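Local coordinates for putative isochorismatase (Burkholderia xenovorans, PDB 3OQP), which probably acts as a hydrolase of the isochorismatase family, related to the nicotinamidases, with a substrate that is not established, at residues Val51-Asn56 / Asp84-Lys89; Val137-Asp142 / Ala174-Thr179. One frame throughout, in Å; residues are numbered along the deposited sequence.

In the fold
The chain enters the parallel sheet at strand 7-12, which takes a central place, and then builds outward to one side. Contact 1 closes the first of the two loops: after strand 51-56 the chain passes through helix 76-79 and returns as strand 85-89. The chain then crosses back over the sheet to strand 111-115. From strand 136-140 it runs through a small hairpin and helix 158-173 to strand 175-177, where contact 2 closes. The two loops follow one another without nesting or crossing. The centres of contact 1 and contact 2 lie about 19 Å apart, and the contacts do not touch. Contact 1 joins the strands at one edge of the sheet, contact 2 those at the other.

Contact 1 of 2, residues Val51-Asn56 / Asp84-Lys89; sequences VVIVQN and DHYVEK
Val51 O is gripped twice, by Asp84 N at 2.8 Å and by His85 N at 3.2 Å. The Asp84 carboxylate binds the same residue: its OD2 takes the Val51 N-H through the anti lone pair at 2.9 Å. These bonds lie where the parallel strands 51-56 and 85-89 begin to pair. Beyond them the backbone bonds alternate in the regular parallel pattern, through Ile53, Val87, Gln55 and Lys89.

On the face of Ile53 and Gln55, Tyr86 OH donates to Gln55 OE1 at 2.6 Å. The oxygen lies in the ring plane at its edge, while the amide stands at 89° to the ring. Gln55 is stretched out, its CG opposite the backbone N (chi1 -174°), which carries the amide to the phenol. Gln55 NE2 bonds to Ala72 O, so both ends of the amide are held.

The other face carries Val52, His85, Val54, Val87 and Lys89. Val52 CG1 meets the His85 ring at its edge, 4.1 Å from CD2. His85 NE2 bonds to Asp99, and its ring stacks with Trp103. Further along, the Lys89 chain crosses Val54 at about a right angle, with CD 3.6 Å from Val54 CG1. Past CG the chain is extended until it bends at chi4 (68°). There NZ pairs with Asp13 and bonds to Leu91 O, Pro92 O and the oxidised Cys122, a 3-sulfinoalanine. Asp13, Lys89 and Cys122 are consistent with the Asp-Lys-Cys triad of this family.

The two strands and helix 76-79 form a beta-alpha-beta unit. Strand 85-89 is an edge strand of the sheet within the chain, and strand 51-56 continues inward to strand 7-12. Val51 and Ile53 pack on helix 30-47, and Val52 on helix 100-105.

Contact 2 of 2, residues Val137-Asp142 / Ala174-Thr179; sequences VEFLHD and AAVAST
This contact forms an edge of the parallel sheet in an alpha/beta fold, where strand 136-140 pairs with the short strand 175-177, outermost within the chain. Helix 158-173 lies between them in the chain. Four backbone bonds join the strands, from Ala175 N to Val137 O at 2.9 Å through to His141 N and Ala177 O at 3.1 Å. The last falls where the chain turns a corner at His141 and Asp142.

Small side chains bring the apolar groups close. Ala174 CB sits 3.8 Å from Val137 CG1 and also touches Phe139 CB. Phe139 and Val176 lie side by side and point the same way, with Val176 CG1 at the edge of the ring, 4.1 Å from CD2. Both lean on Leu169 of helix 158-173, and Val176 also packs on Ala153 of the second subunit. The opposite face carries Glu138, whose carboxylate bonds to Thr113 and pairs with Arg7.

Past the strands, Ser178 is the N-cap of helix 179-188. Its neighbour Thr179 is tied to the Asp142 carboxylate. The helix start would probably stabilise the negative charge of that group. Asp142 CG stands between the backbone N and carbonyl carbon (chi1 63°), which turns the carboxylate to the helix. Asp142 OD1 is met on its syn side by two donors from opposite faces of the carboxylate plane: Thr179 OG1 at 2.7 Å and Thr179 N at 3.1 Å. The Thr179 N-H also makes a weak bond to Asp142 OD2 at 3.3 Å, so it is shared between the two oxygens.

Contact 1 of 2, residues Val51-Asn56 / Asp84-Lys89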
loop_
_atom_site.group_PDB
_atom_site.type_symbol
_atom_site.label_atom_id
_atom_site.label_comp_id
_atom_site.label_asym_id
_atom_site.label_seq_id
_atom_site.Cartn_x
_atom_site.Cartn_y
_atom_site.Cartn_z
ATOM N N VAL A 51 20.876 -11.719 2.699
ATOM C CA VAL A 51 19.786 -12.121 1.873
ATOM C C VAL A 51 18.757 -12.846 2.713
ATOM O O VAL A 51 19.061 -13.855 3.421
ATOM C CB VAL A 51 20.279 -13.058 0.758
ATOM C CG1 VAL A 51 19.071 -13.630 -0.062
ATOM C CG2 VAL A 51 21.254 -12.304 -0.155
ATOM N N VAL A 52 17.512 -12.369 2.726
ATOM C CA VAL A 52 16.407 -12.932 3.531
ATOM C C VAL A 52 15.358 -13.481 2.596
ATOM O O VAL A 52 14.905 -12.736 1.695
ATOM C CB VAL A 52 15.734 -11.827 4.386
ATOM C CG1 VAL A 52 14.554 -12.410 5.197
ATOM C CG2 VAL A 52 16.759 -11.101 5.258
ATOM N N ILE A 53 15.026 -14.755 2.694
ATOM C CA ILE A 53 13.993 -15.380 1.910
ATOM C C ILE A 53 12.698 -15.437 2.723
ATOM O O ILE A 53 12.688 -15.847 3.875
ATOM C CB ILE A 53 14.421 -16.826 1.542
ATOM C CG1 ILE A 53 15.713 -16.834 0.739
ATOM C CG2 ILE A 53 13.307 -17.612 0.832
ATOM C CD1 ILE A 53 15.723 -15.997 -0.468
ATOM N N VAL A 54 11.589 -15.088 2.077
ATOM C CA VAL A 54 10.244 -15.123 2.662
ATOM C C VAL A 54 9.441 -16.146 1.855
ATOM O O VAL A 54 9.460 -16.073 0.607
ATOM C CB VAL A 54 9.572 -13.767 2.618
ATOM C CG1 VAL A 54 8.175 -13.831 3.261
ATOM C CG2 VAL A 54 10.494 -12.691 3.274
ATOM N N GLN A 55 8.710 -17.023 2.547
ATOM C CA GLN A 55 7.840 -18.000 1.917
ATOM C C GLN A 55 6.449 -17.853 2.528
ATOM O O GLN A 55 6.303 -17.908 3.766
ATOM C CB GLN A 55 8.427 -19.401 2.115
ATOM C CG GLN A 55 7.692 -20.505 1.381
ATOM C CD GLN A 55 8.394 -21.869 1.483
ATOM O OE1 GLN A 55 9.276 -22.075 2.314
ATOM N NE2 GLN A 55 8.091 -22.742 0.540
ATOM N N ASN A 56 5.435 -17.792 1.675
ATOM C CA ASN A 56 4.061 -17.558 2.065
ATOM C C ASN A 56 3.296 -18.895 2.022
ATOM O O ASN A 56 3.319 -19.564 0.981
ATOM C CB ASN A 56 3.408 -16.547 1.125
ATOM C CG ASN A 56 1.997 -16.214 1.494
ATOM O OD1 ASN A 56 1.790 -15.333 2.329
ATOM N ND2 ASN A 56 0.996 -16.932 0.899
ATOM N N ASP A 84 20.848 -15.979 3.995
ATOM C CA ASP A 84 21.248 -15.752 5.399
ATOM C C ASP A 84 20.156 -15.829 6.415
ATOM O O ASP A 84 20.439 -16.035 7.608
ATOM C CB ASP A 84 21.885 -14.392 5.483
ATOM C CG ASP A 84 23.044 -14.288 4.518
ATOM O OD1 ASP A 84 24.048 -14.976 4.702
ATOM O OD2 ASP A 84 23.043 -13.494 3.546
ATOM N N HIS A 85 18.912 -15.718 5.981
ATOM C CA HIS A 85 17.759 -15.845 6.879
ATOM C C HIS A 85 16.535 -16.274 6.077
ATOM O O HIS A 85 16.479 -16.094 4.860
ATOM C CB HIS A 85 17.484 -14.529 7.568
ATOM C CG HIS A 85 16.526 -14.616 8.705
ATOM N ND1 HIS A 85 16.686 -15.486 9.759
ATOM C CD2 HIS A 85 15.430 -13.875 8.979
ATOM C CE1 HIS A 85 15.686 -15.307 10.609
ATOM N NE2 HIS A 85 14.920 -14.318 10.166
ATOM N N TYR A 86 15.581 -16.874 6.782
ATOM C CA TYR A 86 14.311 -17.388 6.289
ATOM C C TYR A 86 13.179 -16.982 7.203
ATOM O O TYR A 86 13.332 -17.024 8.407
ATOM C CB TYR A 86 14.368 -18.897 6.142
ATOM C CG TYR A 86 13.053 -19.530 5.766
ATOM C CD1 TYR A 86 12.172 -19.918 6.770
ATOM C CD2 TYR A 86 12.679 -19.723 4.439
ATOM C CE1 TYR A 86 10.961 -20.541 6.427
ATOM C CE2 TYR A 86 11.504 -20.346 4.117
ATOM C CZ TYR A 86 10.617 -20.710 5.097
ATOM O OH TYR A 86 9.428 -21.327 4.809
ATOM N N VAL A 87 12.064 -16.547 6.630
ATOM C CA VAL A 87 10.848 -16.116 7.313
ATOM C C VAL A 87 9.652 -16.741 6.584
ATOM O O VAL A 87 9.548 -16.563 5.367
ATOM C CB VAL A 87 10.659 -14.603 7.292
ATOM C CG1 VAL A 87 9.316 -14.236 7.938
ATOM C CG2 VAL A 87 11.818 -13.909 8.020
ATOM N N GLU A 88 8.831 -17.542 7.290
ATOM C CA GLU A 88 7.542 -17.939 6.730
ATOM C C GLU A 88 6.448 -16.986 7.202
ATOM O O GLU A 88 6.461 -16.521 8.321
ATOM C CB GLU A 88 7.158 -19.395 7.061
ATOM C CG GLU A 88 6.695 -19.592 8.515
ATOM C CD GLU A 88 6.082 -20.951 8.747
ATOM O OE1 GLU A 88 6.771 -21.956 8.510
ATOM O OE2 GLU A 88 4.903 -20.999 9.144
ATOM N N LYS A 89 5.486 -16.703 6.328
ATOM C CA LYS A 89 4.355 -15.822 6.635
ATOM C C LYS A 89 3.058 -16.391 6.034
ATOM O O LYS A 89 3.095 -17.229 5.133
ATOM C CB LYS A 89 4.585 -14.379 6.151
ATOM C CG LYS A 89 4.593 -14.254 4.643
ATOM C CD LYS A 89 4.896 -12.824 4.207
ATOM C CE LYS A 89 4.752 -12.645 2.726
ATOM N NZ LYS A 89 3.358 -12.755 2.244
#

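Contact 2 of 2, residues Val137-Asp142 / Ala174-Thr179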
loop_
_atom_site.group_PDB
_atom_site.type_symbol
_atom_site.label_atom_id
_atom_site.label_comp_id
_atom_site.label_asym_id
_atom_site.label_seq_id
_atom_site.Cartn_x
_atom_site.Cartn_y
_atom_site.Cartn_z
ATOM N N VAL A 137 13.780 2.208 2.377
ATOM C CA VAL A 137 13.371 1.078 1.578
ATOM C C VAL A 137 13.772 1.335 0.132
ATOM O O VAL A 137 13.727 2.491 -0.357
ATOM C CB VAL A 137 11.852 0.869 1.620
ATOM C CG1 VAL A 137 11.425 -0.300 0.667
ATOM C CG2 VAL A 137 11.409 0.594 3.050
ATOM N N GLU A 138 14.220 0.302 -0.553
ATOM C CA GLU A 138 14.475 0.302 -1.984
ATOM C C GLU A 138 13.570 -0.763 -2.607
ATOM O O GLU A 138 13.253 -1.804 -1.990
ATOM C CB GLU A 138 15.948 -0.019 -2.250
ATOM C CG GLU A 138 16.863 1.042 -1.636
ATOM C CD GLU A 138 18.326 0.713 -1.670
ATOM O OE1 GLU A 138 18.688 -0.477 -1.598
ATOM O OE2 GLU A 138 19.130 1.680 -1.707
ATOM N N PHE A 139 13.128 -0.510 -3.846
ATOM C CA PHE A 139 12.217 -1.436 -4.575
ATOM C C PHE A 139 12.760 -1.616 -5.971
ATOM O O PHE A 139 12.943 -0.606 -6.696
ATOM C CB PHE A 139 10.809 -0.830 -4.613
ATOM C CG PHE A 139 9.799 -1.608 -5.405
ATOM C CD1 PHE A 139 9.184 -2.718 -4.881
ATOM C CD2 PHE A 139 9.442 -1.203 -6.677
ATOM C CE1 PHE A 139 8.251 -3.374 -5.631
ATOM C CE2 PHE A 139 8.468 -1.937 -7.392
ATOM C CZ PHE A 139 7.923 -3.018 -6.878
ATOM N N LEU A 140 13.088 -2.859 -6.331
ATOM C CA LEU A 140 13.657 -3.170 -7.615
ATOM C C LEU A 140 12.525 -3.463 -8.615
ATOM O O LEU A 140 11.916 -4.553 -8.583
ATOM C CB LEU A 140 14.684 -4.301 -7.519
ATOM C CG LEU A 140 15.792 -4.011 -6.505
ATOM C CD1 LEU A 140 16.911 -5.064 -6.579
ATOM C CD2 LEU A 140 16.336 -2.567 -6.557
ATOM N N HIS A 141 12.236 -2.481 -9.493
ATOM C CA HIS A 141 11.011 -2.519 -10.295
ATOM C C HIS A 141 11.050 -3.667 -11.329
ATOM O O HIS A 141 10.022 -4.013 -11.902
ATOM C CB HIS A 141 10.714 -1.190 -10.948
ATOM C CG HIS A 141 11.752 -0.773 -11.910
ATOM N ND1 HIS A 141 11.926 -1.416 -13.103
ATOM C CD2 HIS A 141 12.675 0.198 -11.832
ATOM C CE1 HIS A 141 12.872 -0.764 -13.772
ATOM N NE2 HIS A 141 13.378 0.175 -13.000
ATOM N N ASP A 142 12.226 -4.195 -11.613
ATOM C CA ASP A 142 12.408 -5.235 -12.629
ATOM C C ASP A 142 12.658 -6.611 -12.006
ATOM O O ASP A 142 12.920 -7.585 -12.727
ATOM C CB ASP A 142 13.486 -4.789 -13.609
ATOM C CG ASP A 142 14.844 -4.626 -12.963
ATOM O OD1 ASP A 142 14.998 -4.890 -11.785
ATOM O OD2 ASP A 142 15.742 -4.147 -13.708
ATOM N N ALA A 174 9.836 4.523 -1.116
ATOM C CA ALA A 174 11.006 3.736 -1.453
ATOM C C ALA A 174 11.771 4.419 -2.552
ATOM O O ALA A 174 11.209 5.250 -3.327
ATOM C CB ALA A 174 10.575 2.333 -1.942
ATOM N N ALA A 175 13.063 4.103 -2.664
ATOM C CA ALA A 175 13.826 4.387 -3.859
ATOM C C ALA A 175 13.604 3.239 -4.813
ATOM O O ALA A 175 14.003 2.098 -4.540
ATOM C CB ALA A 175 15.301 4.504 -3.552
ATOM N N VAL A 176 12.967 3.595 -5.941
ATOM C CA VAL A 176 12.616 2.643 -7.007
ATOM C C VAL A 176 13.717 2.637 -8.042
ATOM O O VAL A 176 14.104 3.711 -8.537
ATOM C CB VAL A 176 11.271 2.975 -7.617
ATOM C CG1 VAL A 176 10.917 2.026 -8.813
ATOM C CG2 VAL A 176 10.140 2.985 -6.561
ATOM N N ALA A 177 14.289 1.490 -8.366
ATOM C CA ALA A 177 15.438 1.420 -9.264
ATOM C C ALA A 177 15.500 0.123 -9.959
ATOM O O ALA A 177 14.857 -0.858 -9.542
ATOM C CB ALA A 177 16.755 1.685 -8.500
ATOM N N SER A 178 16.307 0.011 -10.994
ATOM C CA SER A 178 16.558 -1.249 -11.636
ATOM C C SER A 178 17.554 -2.067 -10.811
ATOM O O SER A 178 18.310 -1.534 -10.009
ATOM C CB SER A 178 17.101 -1.053 -13.036
ATOM O OG SER A 178 18.410 -0.487 -12.985
ATOM N N THR A 179 17.584 -3.348 -11.110
ATOM C CA THR A 179 18.575 -4.234 -10.511
ATOM C C THR A 179 19.991 -3.801 -10.863
ATOM O O THR A 179 20.865 -3.781 -10.011
ATOM C CB THR A 179 18.276 -5.690 -10.919
ATOM O OG1 THR A 179 17.004 -6.097 -10.382
ATOM C CG2 THR A 179 19.341 -6.658 -10.358
#